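Local coordinates for BH1974 protein (Bacillus halodurans, PDB 3ON5) that belongs to the XdhC/CoxI family and probably assists molybdenum-cofactor maturation of a xanthine dehydrogenase-type oxidoreductase, at residues 127-132 / 156-161; 271-276 / 301-306. All coordinates share one frame; numbering follows the deposited sequence.

How the interactions relate
Starting from the N terminus, the chain lays down an antiparallel sheet of its own before helix 124-139, which belongs to the central domain region. Interaction 1 closes there: after 23 intervening residues, 156-161 on strand 155-161 comes back against that helix. The chain then enters the Rossmann domain, where interaction 2 closes a loop of similar length, from 271-276 at the start of helix 273-283, through strand 290-293, to 301-306 at the end of helix 297-304. The two contacts follow in series, neither nested nor crossed. They lie on opposite sides of the chain's centre, with nearest atoms about 37 Å apart, one joining helix to sheet and the other helix to helix.

Interaction 1 of 2, residues 127-132 / 156-161; sequences RQHLKR and LEYAFI
Y158 is the first residue of segment 156-161 to reach helix 124-139 at 127-132, and it meets H129. Its chi1 of 66° sets CG between the backbone N and carbonyl carbon, and from there the phenol extends to the imidazole. The hydroxyl end does the touching: Y158 OH lies in the plane of the H129 ring, at its edge, 3.4 Å from H129 CD2. Ring centroids are 5.8 Å apart and the planes stand at 82°, an oblique pairing of the two rings. The imidazole's polar partner is another residue, since H129 NE2 is hydrogen-bonded to E170. An alanine in place of Y158 would remove the phenol and would probably open a gap beside H129 CD2, leaving the imidazole freer to turn on that side.

Two residues on, F160 points to the same helix and works with the far end of its ring. F160 CE2 packs on H129 CB at 3.6 Å, while F160 CZ meets L130 CD2 at 3.9 Å. One phenyl thus touches consecutive helix residues, the root of one side chain and a methyl of the next; although the CB of L130 does not head for the strand, its branch end comes closer.

Helix and strand segments run within 20° of parallel, their axes 10.2 Å apart. Through Y158 and F160, helix 124-139 packs on one face of the central domain's antiparallel sheet. Beside the contact, H145 of strand 143-149 stacks on F160, while F168 of strand 167-168 pairs with F160 through the backbone. V133, further along the helix, also packs on F160.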
# COMPACT_ATOMS: atom_id res chain seq x y z
N ARG A 127 5.64 30.49 -7.13
CA ARG A 127 5.54 29.88 -5.80
C ARG A 127 5.26 30.97 -4.77
O ARG A 127 4.34 30.85 -3.95
CB ARG A 127 6.82 29.10 -5.46
CG ARG A 127 6.78 28.40 -4.12
CD ARG A 127 8.16 28.13 -3.56
NE ARG A 127 8.15 27.98 -2.10
CZ ARG A 127 8.20 28.99 -1.22
NH1 ARG A 127 8.25 30.25 -1.63
NH2 ARG A 127 8.19 28.74 0.09
N GLN A 128 6.03 32.06 -4.85
CA GLN A 128 5.94 33.22 -3.97
C GLN A 128 4.57 33.92 -4.14
O GLN A 128 3.93 34.22 -3.14
CB GLN A 128 7.10 34.17 -4.28
CG GLN A 128 7.30 35.33 -3.30
CD GLN A 128 8.48 36.21 -3.69
OE1 GLN A 128 8.73 36.53 -4.88
NE2 GLN A 128 9.19 36.67 -2.67
N HIS A 129 4.12 34.14 -5.39
CA HIS A 129 2.85 34.81 -5.69
C HIS A 129 1.66 33.99 -5.19
O HIS A 129 0.75 34.57 -4.59
CB HIS A 129 2.68 35.08 -7.18
CG HIS A 129 3.72 35.99 -7.75
ND1 HIS A 129 4.01 37.22 -7.17
CD2 HIS A 129 4.44 35.88 -8.90
CE1 HIS A 129 4.94 37.78 -7.93
NE2 HIS A 129 5.22 37.01 -8.99
N LEU A 130 1.66 32.67 -5.39
CA LEU A 130 0.59 31.79 -4.95
C LEU A 130 0.55 31.70 -3.40
O LEU A 130 -0.53 31.59 -2.83
CB LEU A 130 0.74 30.40 -5.57
CG LEU A 130 0.58 30.34 -7.10
CD1 LEU A 130 0.96 28.99 -7.63
CD2 LEU A 130 -0.82 30.76 -7.55
N LYS A 131 1.72 31.81 -2.73
CA LYS A 131 1.79 31.82 -1.27
C LYS A 131 1.09 33.09 -0.76
O LYS A 131 0.40 33.03 0.25
CB LYS A 131 3.25 31.72 -0.78
CG LYS A 131 3.46 31.57 0.73
CD LYS A 131 3.69 32.92 1.44
CE LYS A 131 4.01 32.83 2.92
NZ LYS A 131 2.88 32.29 3.73
N ARG A 132 1.24 34.23 -1.48
CA ARG A 132 0.62 35.51 -1.17
C ARG A 132 -0.90 35.43 -1.39
O ARG A 132 -1.65 35.98 -0.60
CB ARG A 132 1.24 36.65 -1.99
CG ARG A 132 0.90 38.04 -1.46
CD ARG A 132 1.73 39.12 -2.12
NE ARG A 132 1.44 40.45 -1.57
CZ ARG A 132 2.03 41.57 -1.97
NH1 ARG A 132 2.95 41.54 -2.93
NH2 ARG A 132 1.70 42.74 -1.42
N LEU A 156 2.45 35.11 -21.39
CA LEU A 156 3.17 36.36 -21.56
C LEU A 156 3.24 37.12 -20.24
O LEU A 156 4.31 37.55 -19.82
CB LEU A 156 2.50 37.23 -22.63
CG LEU A 156 2.48 36.72 -24.06
CD1 LEU A 156 1.54 37.53 -24.91
CD2 LEU A 156 3.88 36.69 -24.66
N GLU A 157 2.07 37.32 -19.61
CA GLU A 157 1.90 38.01 -18.34
C GLU A 157 0.84 37.39 -17.49
O GLU A 157 -0.05 36.73 -18.01
CB GLU A 157 1.49 39.46 -18.58
CG GLU A 157 2.48 40.36 -19.25
CD GLU A 157 1.83 41.69 -19.49
OE1 GLU A 157 1.75 42.48 -18.52
OE2 GLU A 157 1.26 41.89 -20.59
N TYR A 158 0.89 37.66 -16.18
CA TYR A 158 -0.12 37.19 -15.25
C TYR A 158 -0.14 38.11 -14.05
O TYR A 158 0.91 38.65 -13.67
CB TYR A 158 0.07 35.72 -14.86
CG TYR A 158 1.31 35.36 -14.06
CD1 TYR A 158 1.33 35.51 -12.67
CD2 TYR A 158 2.39 34.72 -14.66
CE1 TYR A 158 2.43 35.11 -11.92
CE2 TYR A 158 3.49 34.30 -13.91
CZ TYR A 158 3.49 34.48 -12.54
OH TYR A 158 4.55 34.06 -11.79
N ALA A 159 -1.33 38.32 -13.48
CA ALA A 159 -1.53 39.20 -12.34
C ALA A 159 -2.57 38.63 -11.37
O ALA A 159 -3.44 37.83 -11.75
CB ALA A 159 -1.97 40.58 -12.82
N PHE A 160 -2.47 39.06 -10.12
CA PHE A 160 -3.37 38.75 -9.02
C PHE A 160 -3.91 40.07 -8.50
O PHE A 160 -3.16 40.82 -7.89
CB PHE A 160 -2.66 37.92 -7.94
CG PHE A 160 -2.09 36.62 -8.45
CD1 PHE A 160 -2.87 35.46 -8.49
CD2 PHE A 160 -0.76 36.54 -8.87
CE1 PHE A 160 -2.32 34.25 -8.93
CE2 PHE A 160 -0.23 35.34 -9.34
CZ PHE A 160 -1.01 34.20 -9.37
N ILE A 161 -5.17 40.38 -8.84
CA ILE A 161 -5.85 41.64 -8.53
C ILE A 161 -6.65 41.55 -7.21
O ILE A 161 -7.39 40.58 -6.99
CB ILE A 161 -6.78 42.01 -9.73
CG1 ILE A 161 -5.99 42.03 -11.07
CG2 ILE A 161 -7.55 43.33 -9.48
CD1 ILE A 161 -6.82 41.83 -12.32

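Interaction 2 of 2, residues 271-276 / 301-306; sequences HHFQKD and RRLLQN
F273 lies with one face of its phenyl ring under a methyl of L303. The L303 CD2 atom sits 3.7 Å from the centroid of the F273 ring and 12° off its normal, a CH-pi contact over the middle of the face. A chi1 of -169° turns the ring away from the F273 backbone N and carries its far end to helix 297-304. That end, F273 CZ, meets the backbone of the helix edge-on, 3.5 Å from R302 C.

R302 borders the same ring. Its chain bends at chi3, bringing R302 NH1 to 3.6 Å from F273 CE2. The guanidinium and phenyl planes are nearly parallel, 11° apart, while the two side chains cross at about a right angle.

L303 CD2 touches more than the phenyl, for it also packs on the backbone carbonyl oxygen of F273. One helical turn later, D276 CB lies 3.9 Å from L303 CD2. The carboxylate of D276 is occupied by others, a hydrogen bond to T270 and a salt bridge to R299.

In the Rossmann domain, these are successive helices following neighbouring parallel strands, 265-268 and 290-293. The N-terminal turn of helix 273-283, with H272 at its N-cap, packs against the last turn of helix 297-304. Further along the first helix, Q277 and H281 hydrogen-bond to L303 O, and E100 of the second subunit packs on F273.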
# COMPACT_ATOMS: atom_id res chain seq x y z
N HIS A 271 -32.67 21.00 18.22
CA HIS A 271 -33.75 20.11 18.70
C HIS A 271 -34.41 20.71 19.94
O HIS A 271 -35.11 20.00 20.65
CB HIS A 271 -33.25 18.68 18.99
CG HIS A 271 -32.68 17.97 17.81
ND1 HIS A 271 -33.49 17.34 16.89
CD2 HIS A 271 -31.39 17.78 17.44
CE1 HIS A 271 -32.69 16.81 15.99
NE2 HIS A 271 -31.41 17.05 16.27
N HIS A 272 -34.19 22.00 20.19
CA HIS A 272 -34.73 22.81 21.30
C HIS A 272 -35.45 23.97 20.72
O HIS A 272 -34.81 24.83 20.10
CB HIS A 272 -33.63 23.26 22.27
CG HIS A 272 -33.03 22.16 23.09
ND1 HIS A 272 -32.11 21.27 22.55
CD2 HIS A 272 -33.19 21.89 24.41
CE1 HIS A 272 -31.78 20.45 23.54
NE2 HIS A 272 -32.40 20.79 24.68
N PHE A 273 -36.78 23.99 20.87
CA PHE A 273 -37.67 24.99 20.29
C PHE A 273 -37.27 26.42 20.67
O PHE A 273 -37.07 27.23 19.78
CB PHE A 273 -39.12 24.73 20.73
CG PHE A 273 -40.12 25.56 19.97
CD1 PHE A 273 -40.51 26.82 20.43
CD2 PHE A 273 -40.70 25.08 18.80
CE1 PHE A 273 -41.43 27.59 19.72
CE2 PHE A 273 -41.64 25.84 18.10
CZ PHE A 273 -42.00 27.09 18.57
N GLN A 274 -37.17 26.72 21.97
CA GLN A 274 -36.83 28.07 22.44
C GLN A 274 -35.47 28.53 21.88
O GLN A 274 -35.35 29.69 21.48
CB GLN A 274 -36.81 28.07 23.98
CG GLN A 274 -36.52 29.42 24.64
CD GLN A 274 -36.41 29.29 26.14
OE1 GLN A 274 -37.41 29.08 26.85
NE2 GLN A 274 -35.20 29.44 26.67
N LYS A 275 -34.47 27.61 21.82
CA LYS A 275 -33.14 27.90 21.29
C LYS A 275 -33.24 28.22 19.79
O LYS A 275 -32.77 29.28 19.38
CB LYS A 275 -32.17 26.72 21.55
CG LYS A 275 -31.86 26.40 23.01
CD LYS A 275 -30.94 27.40 23.69
CE LYS A 275 -30.77 27.09 25.16
NZ LYS A 275 -32.05 27.25 25.90
N ASP A 276 -33.91 27.34 19.00
CA ASP A 276 -34.13 27.52 17.56
C ASP A 276 -34.88 28.83 17.28
O ASP A 276 -34.54 29.54 16.33
CB ASP A 276 -34.91 26.34 16.98
CG ASP A 276 -34.16 25.02 16.93
OD1 ASP A 276 -32.93 25.03 17.10
OD2 ASP A 276 -34.79 24.00 16.63
N ARG A 301 -43.35 27.11 11.42
CA ARG A 301 -44.44 28.09 11.47
C ARG A 301 -44.63 28.55 12.92
O ARG A 301 -44.83 29.75 13.17
CB ARG A 301 -45.75 27.54 10.88
CG ARG A 301 -45.87 27.76 9.37
CD ARG A 301 -47.26 27.48 8.80
NE ARG A 301 -47.62 26.05 8.76
CZ ARG A 301 -47.47 25.26 7.70
NH1 ARG A 301 -46.93 25.72 6.58
NH2 ARG A 301 -47.82 23.98 7.77
N ARG A 302 -44.51 27.60 13.88
CA ARG A 302 -44.62 27.88 15.31
C ARG A 302 -43.41 28.71 15.76
O ARG A 302 -43.57 29.64 16.55
CB ARG A 302 -44.78 26.59 16.13
CG ARG A 302 -46.21 26.05 16.10
CD ARG A 302 -46.47 24.84 16.97
NE ARG A 302 -45.95 23.59 16.39
CZ ARG A 302 -44.88 22.93 16.84
NH1 ARG A 302 -44.23 23.36 17.92
NH2 ARG A 302 -44.49 21.81 16.25
N LEU A 303 -42.21 28.41 15.21
CA LEU A 303 -40.96 29.14 15.48
C LEU A 303 -41.07 30.61 15.03
O LEU A 303 -40.63 31.50 15.76
CB LEU A 303 -39.74 28.48 14.78
CG LEU A 303 -39.19 27.19 15.37
CD1 LEU A 303 -38.09 26.65 14.51
CD2 LEU A 303 -38.61 27.40 16.75
N LEU A 304 -41.67 30.85 13.84
CA LEU A 304 -41.87 32.18 13.26
C LEU A 304 -42.95 32.93 14.02
O LEU A 304 -42.90 34.15 14.02
CB LEU A 304 -42.21 32.12 11.77
CG LEU A 304 -41.07 31.71 10.83
CD1 LEU A 304 -41.59 31.20 9.51
CD2 LEU A 304 -40.07 32.84 10.62
N GLN A 305 -43.87 32.20 14.71
CA GLN A 305 -44.98 32.73 15.54
C GLN A 305 -45.51 34.07 14.96
O GLN A 305 -45.46 35.13 15.61
CB GLN A 305 -44.57 32.90 17.04
CG GLN A 305 -43.24 33.64 17.34
CD GLN A 305 -43.21 34.30 18.70
OE1 GLN A 305 -44.15 35.03 19.09
NE2 GLN A 305 -42.09 34.18 19.39
N ASN A 306 -46.02 33.99 13.71
CA ASN A 306 -46.56 35.09 12.90
C ASN A 306 -45.50 36.21 12.77
O ASN A 306 -45.56 37.27 13.42
CB ASN A 306 -47.89 35.64 13.45
CG ASN A 306 -49.10 35.33 12.59
OD1 ASN A 306 -49.20 34.26 11.96
ND2 ASN A 306 -50.06 36.25 12.55